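Local coordinates for phosphoenolpyruvate--protein phosphotransferase (Escherichia coli, PDB 5T12) that probably transfers the phosphoryl group of phosphoenolpyruvate to the carrier protein NPr, in a phosphotransferase system that seems to help regulate nitrogen metabolism, at residues W17-L22 against L166-Q171; T44-E49 against F138-A143; T83-E88 against K104-K109; G176-D181 against L215-Y220. The protein carries 1 engineered substitution. One frame throughout, in Å; residues are numbered along the deposited sequence.

The chain is the phosphotransfer domain that corresponds to the N-terminal domain of the related sugar-system enzyme, a helical bundle joined to an alpha/beta unit. Contacts 2 and 3 lie among the helices, with centres about 15 Å apart, and they touch through Leu47 against Leu85 and Arg86. Contact 4 lies in the mixed sheet on the other side of the chain's centre, about 36 Å from the centre of contact 3. Contact 1 lies in the alpha/beta unit at its border with the helices, where Phe138 of contact 2 packs on segment 166-171. Along the chain, contact 1 spans the helices of contacts 2 and 3, and contact 4 follows. Phe138 thus links the two halves.

Contact 1. Residues W17-L22 against L166-Q171; sequences WQDATL and LAELPQ
Asp19 and Leu169 mark the nearest backbone approach, with 9.8 Å between their CA atoms, so the segments meet through side chains. Residues 17-22 run off the end of a strand into a loop. Residues 166-169 make a type I turn that presents Glu168 and Leu169.

The apolar part is one touch. Leu169 CD2 comes to Trp17 CZ3 at 3.7 Å, approaching the indole at a slant. The backbone N of Asp19 lies over one face of the same ring, toward its rim.

The polar part is a pair of acids. Asp19 OD2 and Glu168 OE1 are 3.8 Å apart, with the carboxylate planes turned 74° from each other. Glu168 gets there with CG between its backbone N and carbonyl carbon (chi1 46°) and the rest of the chain extended. Water 1 bridges the acids, 2.6 Å from Asp19 OD2 and 2.7 Å from Glu168 OE1, and probably shares its protons among these and nearby oxygens of Thr21 and Leu22. The two like charges may favour a proton on one acid. Thr21 OG1 donates to Asp19 OD1 at 2.9 Å, on the syn side of the carboxylate. With an alanine at Asp19, the Thr21 hydroxyl would probably lose its acceptor and water 1 would be held less firmly.

Glu168 OE2 is taken by Gln134 NE2 of helix 126-140, and Arg135 of that helix binds the carbonyls of Ala167 and Leu169. Trp17, on strand 11-18, pairs by its backbone with strand 154-158 and meets the rings of Trp150, Phe154 and His211.

Contact 2. Residues T44-E49 against F138-A143; sequences TGALEE and FHLDDA
Glu49 and His139 place their side chains alike: in each, CG stands beside the backbone N and anti to the carbonyl carbon, at chi1 -74° for Glu49 and -64° for His139. Beyond CG the Glu49 chain is extended. The two side chains therefore slide past each other in opposite directions, and the acid ends beside the base of the histidine, not at its ring nitrogens.

The touching atoms follow from this. Glu49 OE1 lies 3.6 Å from His139 CB and 4.1 Å from His139 CG. Glu49 CB sits over one face of the imidazole, 4.2 Å above its plane. Phe138 CD2 lies over the opposite face, so each face has a neighbour near its rim. The carboxylate plane is turned 52° from the ring plane.

About a turn before Glu49, Ala46 CB meets Leu140 CD2 at 3.8 Å. The backbones come close here, with 5.5 Å between the CA atoms of Ala46 and His139; a small residue on the first helix suits so near an approach.

The contact packs the last part of helix 126-140 on the long helix 36-61, two members of the helical bundle. His139 also rests on Ala50 and Glu53, further along that helix. Leu47 turns from this contact to Arg86 and Leu89 of helix 83-94.

The chemistry is mostly van der Waals contact. Glu49 OE1 stays 5.1 Å from His139 ND1, too far to bind it. If the imidazole is protonated, the nearby carboxylate would probably stabilise it through space, though Glu49 is exposed and solvent probably weakens the effect.

Contact 3. Residues T83-E88 against K104-K109; sequences TRLRRE and KTVIEK
Apolar contact centres on Val106, whose two methyl groups divide the work. Its CG1 faces Leu85 CD1 at 4.1 Å. Its CG2 lies against the backbone of Glu88, 3.6 Å from the carbonyl O, and also meets Glu88 CB at 4.2 Å. The fork is set by chi1 of 170°, which puts CG1 opposite the backbone N and CG2 opposite the carbonyl carbon. Both methyls thus touch the facing helix, CG1 at Leu85 and CG2 at Glu88. The Leu85 side chain comes in at a slant to the valine. Val106 is buried, and Leu89, one turn beyond Leu85 on the same helix, packs on it as well.

These are two consecutive helices of the helical bundle, 83-94 and 99-115. The axes of the two short helical segments come to 10.7 Å, with their directions 122° from each other, so they run closer to antiparallel than to parallel. The nearest CA atoms are those of Glu88 and Val106, at 6.8 Å. In the related enzyme of the sugar phosphotransferase system, the helical part of the N-terminal domain docks the carrier protein HPr; the same part probably receives NPr here.

A charge pair lies beside the apolar contact. Lys109 NZ makes a salt bridge to Glu88 OE2 at 3.5 Å, and the hydrogen bond within it is weak. The two chains cross at about a right angle. Glu88 is bent at chi2 (-67°), and Lys109 bends near its end, at chi3 and chi4. At this length the pair probably adds a loose electrostatic attraction beside the valine. Arg84 turns its NE instead to Asp82, just before the helix, in another salt bridge.

Contact 4. Residues G176-D181 against L215-Y220; sequences GVVVRD and LIVDGY
Val217 points toward Gly176 and Val178 from a strand that runs almost square to theirs. Both strands belong to the mixed sheet of the alpha/beta unit, which matches the family's mobile, phosphohistidine-type domain. They are not neighbours in it: strands 11-18 and 154-158 come between 214-218 and 174-179. The axes of strand segments 176-179 and 215-218 approach to 7.8 Å, with an angle of 85° between their directions. This is consistent with a strongly twisted sheet, in which side chains of strands separated by two others meet on one face.

The two methyl groups of Val217 go to different partners. CG1 falls between the backbone N and the carbonyl carbon (chi1 49°) and reaches Gly176 CA at 4.2 Å. CG2 turns to the next residues of the strand, 4.0 Å from Val177 O and 4.3 Å from Val178 CG2. That last contact is methyl against methyl. Val177 directs its own side chain away, so it takes part here through its carbonyl.

Gly176 fits the approach closely. A CB added in its standard position would lie 2.7 Å from Val217 CG1, which is a clash. The bare CA is what lets the valine methyl settle on the strand.

All four touching residues are buried. Ile155 of strand 154-158 touches both Val178 and Val217, Leu224 of strand 223-226 packs on Val178, and Ala12 of strand 11-18 on Val217. The backbones of Gly176 and Val178 both pair with Leu156.

Just past Val217 the strand ends in an Asx turn: Tyr220 N donates to Asp218 OD1 at 3.2 Å, arriving from above the carboxylate plane.

Contact 1. Residues W17-L22 against L166-Q171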
loop_
_atom_site.group_PDB
_atom_site.type_symbol
_atom_site.label_atom_id
_atom_site.label_comp_id
_atom_site.label_asym_id
_atom_site.label_seq_id
_atom_site.Cartn_x
_atom_site.Cartn_y
_atom_site.Cartn_z
ATOM N N TRP A 17 4.746 12.871 3.221
ATOM C CA TRP A 17 4.460 12.056 4.396
ATOM C C TRP A 17 5.349 10.824 4.379
ATOM O O TRP A 17 5.256 10.001 3.463
ATOM C CB TRP A 17 2.982 11.652 4.443
ATOM C CG TRP A 17 2.580 10.989 5.727
ATOM C CD1 TRP A 17 2.398 11.591 6.938
ATOM C CD2 TRP A 17 2.304 9.596 5.927
ATOM N NE1 TRP A 17 2.032 10.661 7.880
ATOM C CE2 TRP A 17 1.966 9.428 7.285
ATOM C CE3 TRP A 17 2.313 8.476 5.091
ATOM C CZ2 TRP A 17 1.637 8.186 7.824
ATOM C CZ3 TRP A 17 1.987 7.244 5.628
ATOM C CH2 TRP A 17 1.655 7.109 6.982
ATOM N N GLN A 18 6.208 10.699 5.387
ATOM C CA GLN A 18 7.064 9.533 5.559
ATOM C C GLN A 18 6.490 8.640 6.650
ATOM O O GLN A 18 6.225 9.106 7.764
ATOM C CB GLN A 18 8.491 9.942 5.924
ATOM C CG GLN A 18 9.416 8.762 6.205
ATOM C CD GLN A 18 10.624 9.146 7.039
ATOM O OE1 GLN A 18 10.580 10.101 7.814
ATOM N NE2 GLN A 18 11.712 8.400 6.884
ATOM N N ASP A 19 6.303 7.361 6.328
ATOM C CA ASP A 19 5.852 6.373 7.304
ATOM C C ASP A 19 7.070 5.580 7.766
ATOM O O ASP A 19 7.362 4.486 7.281
ATOM C CB ASP A 19 4.781 5.468 6.710
ATOM C CG ASP A 19 4.291 4.425 7.695
ATOM O OD1 ASP A 19 4.201 4.741 8.901
ATOM O OD2 ASP A 19 4.003 3.288 7.266
ATOM N N ALA A 20 7.794 6.156 8.723
ATOM C CA ALA A 20 8.973 5.518 9.293
ATOM C C ALA A 20 8.637 4.555 10.424
ATOM O O ALA A 20 9.514 4.252 11.243
ATOM C CB ALA A 20 9.961 6.580 9.784
ATOM N N THR A 21 7.401 4.073 10.489
ATOM C CA THR A 21 6.975 3.141 11.521
ATOM C C THR A 21 6.945 1.718 10.973
ATOM O O THR A 21 6.900 1.491 9.761
ATOM C CB THR A 21 5.594 3.520 12.063
ATOM O OG1 THR A 21 4.579 3.047 11.170
ATOM C CG2 THR A 21 5.475 5.033 12.197
ATOM N N LEU A 22 6.972 0.756 11.894
ATOM C CA LEU A 22 6.949 -0.646 11.512
ATOM C C LEU A 22 5.636 -0.983 10.805
ATOM O O LEU A 22 4.605 -0.353 11.062
ATOM C CB LEU A 22 7.122 -1.538 12.740
ATOM C CG LEU A 22 8.526 -1.656 13.336
ATOM C CD1 LEU A 22 8.479 -2.378 14.673
ATOM C CD2 LEU A 22 9.456 -2.377 12.372
ATOM N N LEU A 166 2.160 -0.264 0.337
ATOM C CA LEU A 166 0.956 0.304 -0.258
ATOM C C LEU A 166 -0.308 -0.278 0.362
ATOM O O LEU A 166 -1.363 0.365 0.336
ATOM C CB LEU A 166 0.963 0.074 -1.770
ATOM C CG LEU A 166 2.084 0.748 -2.566
ATOM C CD1 LEU A 166 2.176 0.171 -3.971
ATOM C CD2 LEU A 166 1.869 2.253 -2.620
ATOM N N ALA A 167 -0.221 -1.484 0.927
ATOM C CA ALA A 167 -1.392 -2.154 1.478
ATOM C C ALA A 167 -1.875 -1.539 2.784
ATOM O O ALA A 167 -3.006 -1.818 3.194
ATOM C CB ALA A 167 -1.092 -3.641 1.682
ATOM N N GLU A 168 -1.060 -0.719 3.448
ATOM C CA GLU A 168 -1.469 -0.033 4.667
ATOM C C GLU A 168 -1.679 1.461 4.436
ATOM O O GLU A 168 -1.470 2.271 5.342
ATOM C CB GLU A 168 -0.454 -0.267 5.787
ATOM C CG GLU A 168 1.007 -0.099 5.387
ATOM C CD GLU A 168 1.959 -0.336 6.547
ATOM O OE1 GLU A 168 1.763 0.280 7.615
ATOM O OE2 GLU A 168 2.900 -1.145 6.395
ATOM N N LEU A 169 -2.103 1.837 3.229
ATOM C CA LEU A 169 -2.355 3.225 2.879
ATOM C C LEU A 169 -3.754 3.377 2.299
ATOM O O LEU A 169 -4.214 2.510 1.546
ATOM C CB LEU A 169 -1.324 3.739 1.863
ATOM C CG LEU A 169 0.137 3.764 2.309
ATOM C CD1 LEU A 169 1.028 4.243 1.175
ATOM C CD2 LEU A 169 0.309 4.644 3.537
ATOM N N PRO A 170 -4.455 4.460 2.634
ATOM C CA PRO A 170 -5.753 4.731 2.000
ATOM C C PRO A 170 -5.555 5.333 0.614
ATOM O O PRO A 170 -4.749 6.246 0.431
ATOM C CB PRO A 170 -6.414 5.729 2.957
ATOM C CG PRO A 170 -5.261 6.438 3.595
ATOM C CD PRO A 170 -4.144 5.429 3.700
ATOM N N GLN A 171 -6.298 4.812 -0.366
ATOM C CA GLN A 171 -6.138 5.286 -1.739
ATOM C C GLN A 171 -6.627 6.719 -1.899
ATOM O O GLN A 171 -6.000 7.518 -2.604
ATOM C CB GLN A 171 -6.878 4.368 -2.711
ATOM C CG GLN A 171 -6.978 4.941 -4.120
ATOM C CD GLN A 171 -7.728 4.038 -5.077
ATOM O OE1 GLN A 171 -8.958 4.063 -5.140
ATOM N NE2 GLN A 171 -6.989 3.236 -5.833
HETATM O O HOH W 1 4.027 1.189 8.802
HETATM O O HOH W 2 6.106 -0.411 7.006
#

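Contact 2. Residues T44-E49 against F138-A143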
loop_
_atom_site.group_PDB
_atom_site.type_symbol
_atom_site.label_atom_id
_atom_site.label_comp_id
_atom_site.label_asym_id
_atom_site.label_seq_id
_atom_site.Cartn_x
_atom_site.Cartn_y
_atom_site.Cartn_z
ATOM N N THR A 44 -15.190 -11.634 9.602
ATOM C CA THR A 44 -16.032 -11.762 8.416
ATOM C C THR A 44 -16.274 -10.411 7.756
ATOM O O THR A 44 -16.464 -10.340 6.537
ATOM C CB THR A 44 -17.363 -12.420 8.776
ATOM O OG1 THR A 44 -17.985 -11.696 9.844
ATOM C CG2 THR A 44 -17.146 -13.864 9.209
ATOM N N GLY A 45 -16.270 -9.331 8.540
ATOM C CA GLY A 45 -16.400 -8.009 7.954
ATOM C C GLY A 45 -15.172 -7.603 7.163
ATOM O O GLY A 45 -15.284 -7.029 6.076
ATOM N N ALA A 46 -13.982 -7.900 7.691
ATOM C CA ALA A 46 -12.752 -7.529 6.999
ATOM C C ALA A 46 -12.522 -8.394 5.767
ATOM O O ALA A 46 -12.075 -7.896 4.727
ATOM C CB ALA A 46 -11.562 -7.627 7.953
ATOM N N LEU A 47 -12.812 -9.695 5.864
ATOM C CA LEU A 47 -12.631 -10.581 4.718
ATOM C C LEU A 47 -13.533 -10.178 3.559
ATOM O O LEU A 47 -13.130 -10.248 2.393
ATOM C CB LEU A 47 -12.899 -12.032 5.123
ATOM C CG LEU A 47 -11.903 -12.698 6.074
ATOM C CD1 LEU A 47 -12.416 -14.062 6.507
ATOM C CD2 LEU A 47 -10.535 -12.823 5.421
ATOM N N GLU A 48 -14.759 -9.746 3.862
ATOM C CA GLU A 48 -15.683 -9.351 2.803
ATOM C C GLU A 48 -15.306 -7.997 2.215
ATOM O O GLU A 48 -15.399 -7.796 0.999
ATOM C CB GLU A 48 -17.114 -9.333 3.340
ATOM C CG GLU A 48 -18.152 -8.864 2.335
ATOM C CD GLU A 48 -19.568 -9.181 2.771
ATOM O OE1 GLU A 48 -20.153 -10.147 2.237
ATOM O OE2 GLU A 48 -20.094 -8.471 3.654
ATOM N N GLU A 49 -14.879 -7.055 3.061
ATOM C CA GLU A 49 -14.459 -5.749 2.561
ATOM C C GLU A 49 -13.206 -5.862 1.703
ATOM O O GLU A 49 -13.094 -5.202 0.664
ATOM C CB GLU A 49 -14.224 -4.790 3.728
ATOM C CG GLU A 49 -15.497 -4.295 4.399
ATOM C CD GLU A 49 -15.221 -3.506 5.664
ATOM O OE1 GLU A 49 -14.162 -3.726 6.287
ATOM O OE2 GLU A 49 -16.064 -2.661 6.034
ATOM N N PHE A 138 -5.650 -3.543 7.650
ATOM C CA PHE A 138 -6.063 -2.187 7.303
ATOM C C PHE A 138 -7.552 -1.980 7.547
ATOM O O PHE A 138 -7.967 -0.928 8.045
ATOM C CB PHE A 138 -5.711 -1.893 5.844
ATOM C CG PHE A 138 -6.105 -0.518 5.389
ATOM C CD1 PHE A 138 -5.313 0.576 5.693
ATOM C CD2 PHE A 138 -7.261 -0.318 4.652
ATOM C CE1 PHE A 138 -5.665 1.844 5.277
ATOM C CE2 PHE A 138 -7.622 0.951 4.232
ATOM C CZ PHE A 138 -6.822 2.034 4.545
ATOM N N HIS A 139 -8.372 -2.975 7.203
ATOM C CA HIS A 139 -9.814 -2.850 7.374
ATOM C C HIS A 139 -10.267 -3.123 8.801
ATOM O O HIS A 139 -11.399 -2.774 9.153
ATOM C CB HIS A 139 -10.540 -3.789 6.409
ATOM C CG HIS A 139 -10.314 -3.463 4.966
ATOM N ND1 HIS A 139 -9.539 -4.246 4.138
ATOM C CD2 HIS A 139 -10.756 -2.434 4.205
ATOM C CE1 HIS A 139 -9.517 -3.716 2.928
ATOM N NE2 HIS A 139 -10.247 -2.616 2.942
ATOM N N LEU A 140 -9.419 -3.739 9.627
ATOM C CA LEU A 140 -9.767 -3.925 11.031
ATOM C C LEU A 140 -9.651 -2.622 11.812
ATOM O O LEU A 140 -10.362 -2.429 12.804
ATOM C CB LEU A 140 -8.877 -5.000 11.657
ATOM C CG LEU A 140 -9.083 -6.435 11.169
ATOM C CD1 LEU A 140 -8.052 -7.365 11.789
ATOM C CD2 LEU A 140 -10.493 -6.907 11.486
ATOM N N ASP A 141 -8.777 -1.719 11.373
ATOM C CA ASP A 141 -8.520 -0.449 12.041
ATOM C C ASP A 141 -9.591 0.601 11.759
ATOM O O ASP A 141 -9.429 1.755 12.170
ATOM C CB ASP A 141 -7.147 0.083 11.612
ATOM C CG ASP A 141 -6.422 0.819 12.725
ATOM O OD1 ASP A 141 -7.052 1.642 13.420
ATOM O OD2 ASP A 141 -5.211 0.570 12.903
ATOM N N ASP A 142 -10.679 0.237 11.081
ATOM C CA ASP A 142 -11.656 1.204 10.593
ATOM C C ASP A 142 -12.964 1.172 11.380
ATOM O O ASP A 142 -14.038 1.385 10.813
ATOM C CB ASP A 142 -11.931 0.973 9.109
ATOM C CG ASP A 142 -10.766 1.381 8.231
ATOM O OD1 ASP A 142 -9.608 1.275 8.688
ATOM O OD2 ASP A 142 -11.009 1.813 7.085
ATOM N N ALA A 143 -12.892 0.920 12.683
ATOM C CA ALA A 143 -14.093 0.932 13.513
ATOM C C ALA A 143 -14.213 2.250 14.270
ATOM O O ALA A 143 -13.221 2.946 14.487
ATOM C CB ALA A 143 -14.085 -0.240 14.481
#

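Contact 3. Residues T83-E88 against K104-K109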
loop_
_atom_site.group_PDB
_atom_site.type_symbol
_atom_site.label_atom_id
_atom_site.label_comp_id
_atom_site.label_asym_id
_atom_site.label_seq_id
_atom_site.Cartn_x
_atom_site.Cartn_y
_atom_site.Cartn_z
ATOM N N THR A 83 -13.828 -20.150 2.119
ATOM C CA THR A 83 -14.252 -20.494 3.472
ATOM C C THR A 83 -13.157 -21.220 4.241
ATOM O O THR A 83 -13.088 -21.110 5.470
ATOM C CB THR A 83 -15.520 -21.346 3.427
ATOM O OG1 THR A 83 -15.257 -22.562 2.715
ATOM C CG2 THR A 83 -16.644 -20.590 2.732
ATOM N N ARG A 84 -12.296 -21.967 3.542
ATOM C CA ARG A 84 -11.172 -22.615 4.213
ATOM C C ARG A 84 -10.240 -21.595 4.849
ATOM O O ARG A 84 -9.685 -21.849 5.924
ATOM C CB ARG A 84 -10.405 -23.498 3.229
ATOM C CG ARG A 84 -11.105 -24.804 2.891
ATOM C CD ARG A 84 -10.439 -25.501 1.717
ATOM N NE ARG A 84 -10.612 -24.751 0.475
ATOM C CZ ARG A 84 -10.188 -25.162 -0.714
ATOM N NH1 ARG A 84 -9.561 -26.326 -0.833
ATOM N NH2 ARG A 84 -10.392 -24.413 -1.788
ATOM N N LEU A 85 -10.055 -20.438 4.206
ATOM C CA LEU A 85 -9.285 -19.364 4.825
ATOM C C LEU A 85 -9.980 -18.843 6.075
ATOM O O LEU A 85 -9.331 -18.593 7.097
ATOM C CB LEU A 85 -9.064 -18.229 3.825
ATOM C CG LEU A 85 -8.440 -16.955 4.398
ATOM C CD1 LEU A 85 -7.027 -17.223 4.892
ATOM C CD2 LEU A 85 -8.450 -15.832 3.372
ATOM N N ARG A 86 -11.302 -18.671 6.010
ATOM C CA ARG A 86 -12.041 -18.169 7.162
ATOM C C ARG A 86 -12.022 -19.171 8.310
ATOM O O ARG A 86 -11.949 -18.783 9.483
ATOM C CB ARG A 86 -13.476 -17.836 6.750
ATOM C CG ARG A 86 -14.264 -17.059 7.785
ATOM C CD ARG A 86 -15.368 -17.910 8.380
ATOM N NE ARG A 86 -16.345 -18.333 7.381
ATOM C CZ ARG A 86 -17.355 -19.158 7.634
ATOM N NH1 ARG A 86 -17.521 -19.652 8.854
ATOM N NH2 ARG A 86 -18.201 -19.493 6.669
ATOM N N ARG A 87 -12.077 -20.467 7.992
ATOM C CA ARG A 87 -12.009 -21.487 9.035
ATOM C C ARG A 87 -10.633 -21.514 9.690
ATOM O O ARG A 87 -10.518 -21.779 10.892
ATOM C CB ARG A 87 -12.360 -22.858 8.457
ATOM C CG ARG A 87 -13.776 -22.958 7.913
ATOM C CD ARG A 87 -14.114 -24.379 7.494
ATOM N NE ARG A 87 -14.199 -25.276 8.644
ATOM C CZ ARG A 87 -14.563 -26.552 8.572
ATOM N NH1 ARG A 87 -14.611 -27.290 9.672
ATOM N NH2 ARG A 87 -14.879 -27.090 7.403
ATOM N N GLU A 88 -9.577 -21.251 8.914
ATOM C CA GLU A 88 -8.247 -21.117 9.501
ATOM C C GLU A 88 -8.202 -19.961 10.491
ATOM O O GLU A 88 -7.546 -20.050 11.535
ATOM C CB GLU A 88 -7.201 -20.915 8.405
ATOM C CG GLU A 88 -6.964 -22.118 7.502
ATOM C CD GLU A 88 -6.335 -23.290 8.231
ATOM O OE1 GLU A 88 -7.070 -24.037 8.910
ATOM O OE2 GLU A 88 -5.103 -23.465 8.126
ATOM N N LYS A 104 -2.448 -12.285 11.780
ATOM C CA LYS A 104 -0.991 -12.387 11.781
ATOM C C LYS A 104 -0.540 -13.840 11.828
ATOM O O LYS A 104 0.429 -14.219 11.158
ATOM C CB LYS A 104 -0.410 -11.608 12.962
ATOM C CG LYS A 104 1.106 -11.674 13.061
ATOM C CD LYS A 104 1.632 -10.804 14.191
ATOM C CE LYS A 104 3.151 -10.805 14.228
ATOM N NZ LYS A 104 3.687 -9.837 15.223
ATOM N N THR A 105 -1.238 -14.673 12.601
ATOM C CA THR A 105 -0.849 -16.074 12.727
ATOM C C THR A 105 -1.035 -16.820 11.410
ATOM O O THR A 105 -0.129 -17.525 10.952
ATOM C CB THR A 105 -1.656 -16.744 13.840
ATOM O OG1 THR A 105 -1.433 -16.055 15.077
ATOM C CG2 THR A 105 -1.244 -18.201 13.995
ATOM N N VAL A 106 -2.203 -16.670 10.784
ATOM C CA VAL A 106 -2.502 -17.430 9.573
ATOM C C VAL A 106 -1.618 -16.973 8.417
ATOM O O VAL A 106 -1.038 -17.796 7.699
ATOM C CB VAL A 106 -3.996 -17.313 9.223
ATOM C CG1 VAL A 106 -4.263 -17.881 7.838
ATOM C CG2 VAL A 106 -4.838 -18.031 10.265
ATOM N N ILE A 107 -1.498 -15.658 8.223
ATOM C CA ILE A 107 -0.776 -15.139 7.062
ATOM C C ILE A 107 0.699 -15.518 7.135
ATOM O O ILE A 107 1.287 -15.983 6.151
ATOM C CB ILE A 107 -0.969 -13.615 6.942
ATOM C CG1 ILE A 107 -2.195 -13.292 6.078
ATOM C CG2 ILE A 107 0.267 -12.953 6.350
ATOM C CD1 ILE A 107 -3.524 -13.630 6.718
ATOM N N GLU A 108 1.316 -15.339 8.306
ATOM C CA GLU A 108 2.737 -15.653 8.440
ATOM C C GLU A 108 2.988 -17.151 8.322
ATOM O O GLU A 108 4.016 -17.571 7.777
ATOM C CB GLU A 108 3.276 -15.119 9.766
ATOM C CG GLU A 108 3.271 -13.601 9.861
ATOM C CD GLU A 108 4.089 -13.079 11.026
ATOM O OE1 GLU A 108 4.220 -11.842 11.151
ATOM O OE2 GLU A 108 4.605 -13.899 11.813
ATOM N N LYS A 109 2.061 -17.971 8.825
ATOM C CA LYS A 109 2.205 -19.418 8.700
ATOM C C LYS A 109 2.218 -19.846 7.238
ATOM O O LYS A 109 3.023 -20.696 6.839
ATOM C CB LYS A 109 1.079 -20.125 9.458
ATOM C CG LYS A 109 0.978 -21.618 9.183
ATOM C CD LYS A 109 0.212 -22.334 10.287
ATOM C CE LYS A 109 -0.955 -23.140 9.737
ATOM N NZ LYS A 109 -2.039 -22.267 9.206
#

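Contact 4. Residues G176-D181 against L215-Y220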
loop_
_atom_site.group_PDB
_atom_site.type_symbol
_atom_site.label_atom_id
_atom_site.label_comp_id
_atom_site.label_asym_id
_atom_site.label_seq_id
_atom_site.Cartn_x
_atom_site.Cartn_y
_atom_site.Cartn_z
ATOM N N GLY A 176 0.384 10.616 -4.619
ATOM C CA GLY A 176 1.678 10.505 -5.265
ATOM C C GLY A 176 2.656 9.764 -4.383
ATOM O O GLY A 176 2.463 9.649 -3.168
ATOM N N VAL A 177 3.711 9.251 -5.015
ATOM C CA VAL A 177 4.742 8.479 -4.329
ATOM C C VAL A 177 6.108 8.924 -4.836
ATOM O O VAL A 177 6.285 9.184 -6.032
ATOM C CB VAL A 177 4.555 6.958 -4.534
ATOM C CG1 VAL A 177 5.585 6.179 -3.728
ATOM C CG2 VAL A 177 3.147 6.524 -4.154
ATOM N N VAL A 178 7.073 9.017 -3.923
ATOM C CA VAL A 178 8.455 9.349 -4.257
ATOM C C VAL A 178 9.361 8.346 -3.562
ATOM O O VAL A 178 9.386 8.276 -2.327
ATOM C CB VAL A 178 8.831 10.780 -3.841
ATOM C CG1 VAL A 178 10.303 11.037 -4.148
ATOM C CG2 VAL A 178 7.947 11.788 -4.553
ATOM N N VAL A 179 10.112 7.580 -4.345
ATOM C CA VAL A 179 11.013 6.568 -3.809
ATOM C C VAL A 179 12.451 6.962 -4.127
ATOM O O VAL A 179 12.751 7.415 -5.238
ATOM C CB VAL A 179 10.673 5.168 -4.356
ATOM C CG1 VAL A 179 11.200 4.111 -3.408
ATOM C CG2 VAL A 179 9.167 5.017 -4.517
ATOM N N ARG A 180 13.336 6.812 -3.132
ATOM C CA ARG A 180 14.754 7.128 -3.277
ATOM C C ARG A 180 15.547 5.941 -3.833
ATOM O O ARG A 180 16.281 6.091 -4.813
ATOM C CB ARG A 180 15.338 7.600 -1.938
ATOM C CG ARG A 180 16.828 7.912 -2.013
ATOM C CD ARG A 180 17.471 7.949 -0.645
ATOM N NE ARG A 180 18.610 8.862 -0.601
ATOM C CZ ARG A 180 19.878 8.471 -0.539
ATOM N NH1 ARG A 180 20.175 7.179 -0.507
ATOM N NH2 ARG A 180 20.851 9.373 -0.505
ATOM N N ASP A 181 15.402 4.745 -3.281
ATOM C CA ASP A 181 15.849 3.559 -4.002
ATOM C C ASP A 181 14.620 2.816 -4.511
ATOM O O ASP A 181 13.731 2.488 -3.714
ATOM C CB ASP A 181 16.687 2.622 -3.121
ATOM C CG ASP A 181 17.795 3.332 -2.367
ATOM O OD1 ASP A 181 18.324 4.334 -2.880
ATOM O OD2 ASP A 181 18.154 2.871 -1.254
ATOM N N LEU A 215 5.059 19.145 -1.705
ATOM C CA LEU A 215 5.814 18.592 -2.817
ATOM C C LEU A 215 4.944 18.547 -4.064
ATOM O O LEU A 215 3.722 18.398 -3.984
ATOM C CB LEU A 215 6.322 17.177 -2.505
ATOM C CG LEU A 215 7.041 16.932 -1.178
ATOM C CD1 LEU A 215 7.256 15.441 -0.973
ATOM C CD2 LEU A 215 8.365 17.673 -1.129
ATOM N N ILE A 216 5.588 18.682 -5.220
ATOM C CA ILE A 216 4.966 18.426 -6.515
ATOM C C ILE A 216 5.723 17.278 -7.164
ATOM O O ILE A 216 6.919 17.402 -7.453
ATOM C CB ILE A 216 4.979 19.664 -7.426
ATOM C CG1 ILE A 216 4.225 20.827 -6.783
ATOM C CG2 ILE A 216 4.370 19.325 -8.782
ATOM C CD1 ILE A 216 4.113 22.042 -7.682
ATOM N N VAL A 217 5.034 16.163 -7.387
ATOM C CA VAL A 217 5.610 15.011 -8.069
ATOM C C VAL A 217 5.136 15.024 -9.515
ATOM O O VAL A 217 3.932 15.119 -9.786
ATOM C CB VAL A 217 5.237 13.694 -7.362
ATOM C CG1 VAL A 217 3.742 13.628 -7.080
ATOM C CG2 VAL A 217 5.684 12.498 -8.191
ATOM N N ASP A 218 6.086 14.956 -10.445
ATOM C CA ASP A 218 5.808 14.973 -11.880
ATOM C C ASP A 218 6.276 13.640 -12.453
ATOM O O ASP A 218 7.476 13.432 -12.665
ATOM C CB ASP A 218 6.497 16.159 -12.554
ATOM C CG ASP A 218 6.336 16.153 -14.064
ATOM O OD1 ASP A 218 5.393 15.507 -14.570
ATOM O OD2 ASP A 218 7.153 16.806 -14.746
ATOM N N GLY A 219 5.325 12.738 -12.699
ATOM C CA GLY A 219 5.624 11.426 -13.236
ATOM C C GLY A 219 5.762 11.349 -14.737
ATOM O O GLY A 219 6.172 10.308 -15.258
ATOM N N TYR A 220 5.420 12.422 -15.455
ATOM C CA TYR A 220 5.620 12.435 -16.900
ATOM C C TYR A 220 7.079 12.685 -17.258
ATOM O O TYR A 220 7.608 12.067 -18.189
ATOM C CB TYR A 220 4.737 13.501 -17.555
ATOM C CG TYR A 220 3.245 13.274 -17.431
ATOM C CD1 TYR A 220 2.630 12.198 -18.057
ATOM C CD2 TYR A 220 2.447 14.156 -16.715
ATOM C CE1 TYR A 220 1.266 11.996 -17.956
ATOM C CE2 TYR A 220 1.083 13.964 -16.609
ATOM C CZ TYR A 220 0.498 12.883 -17.232
ATOM O OH TYR A 220 -0.860 12.687 -17.129
#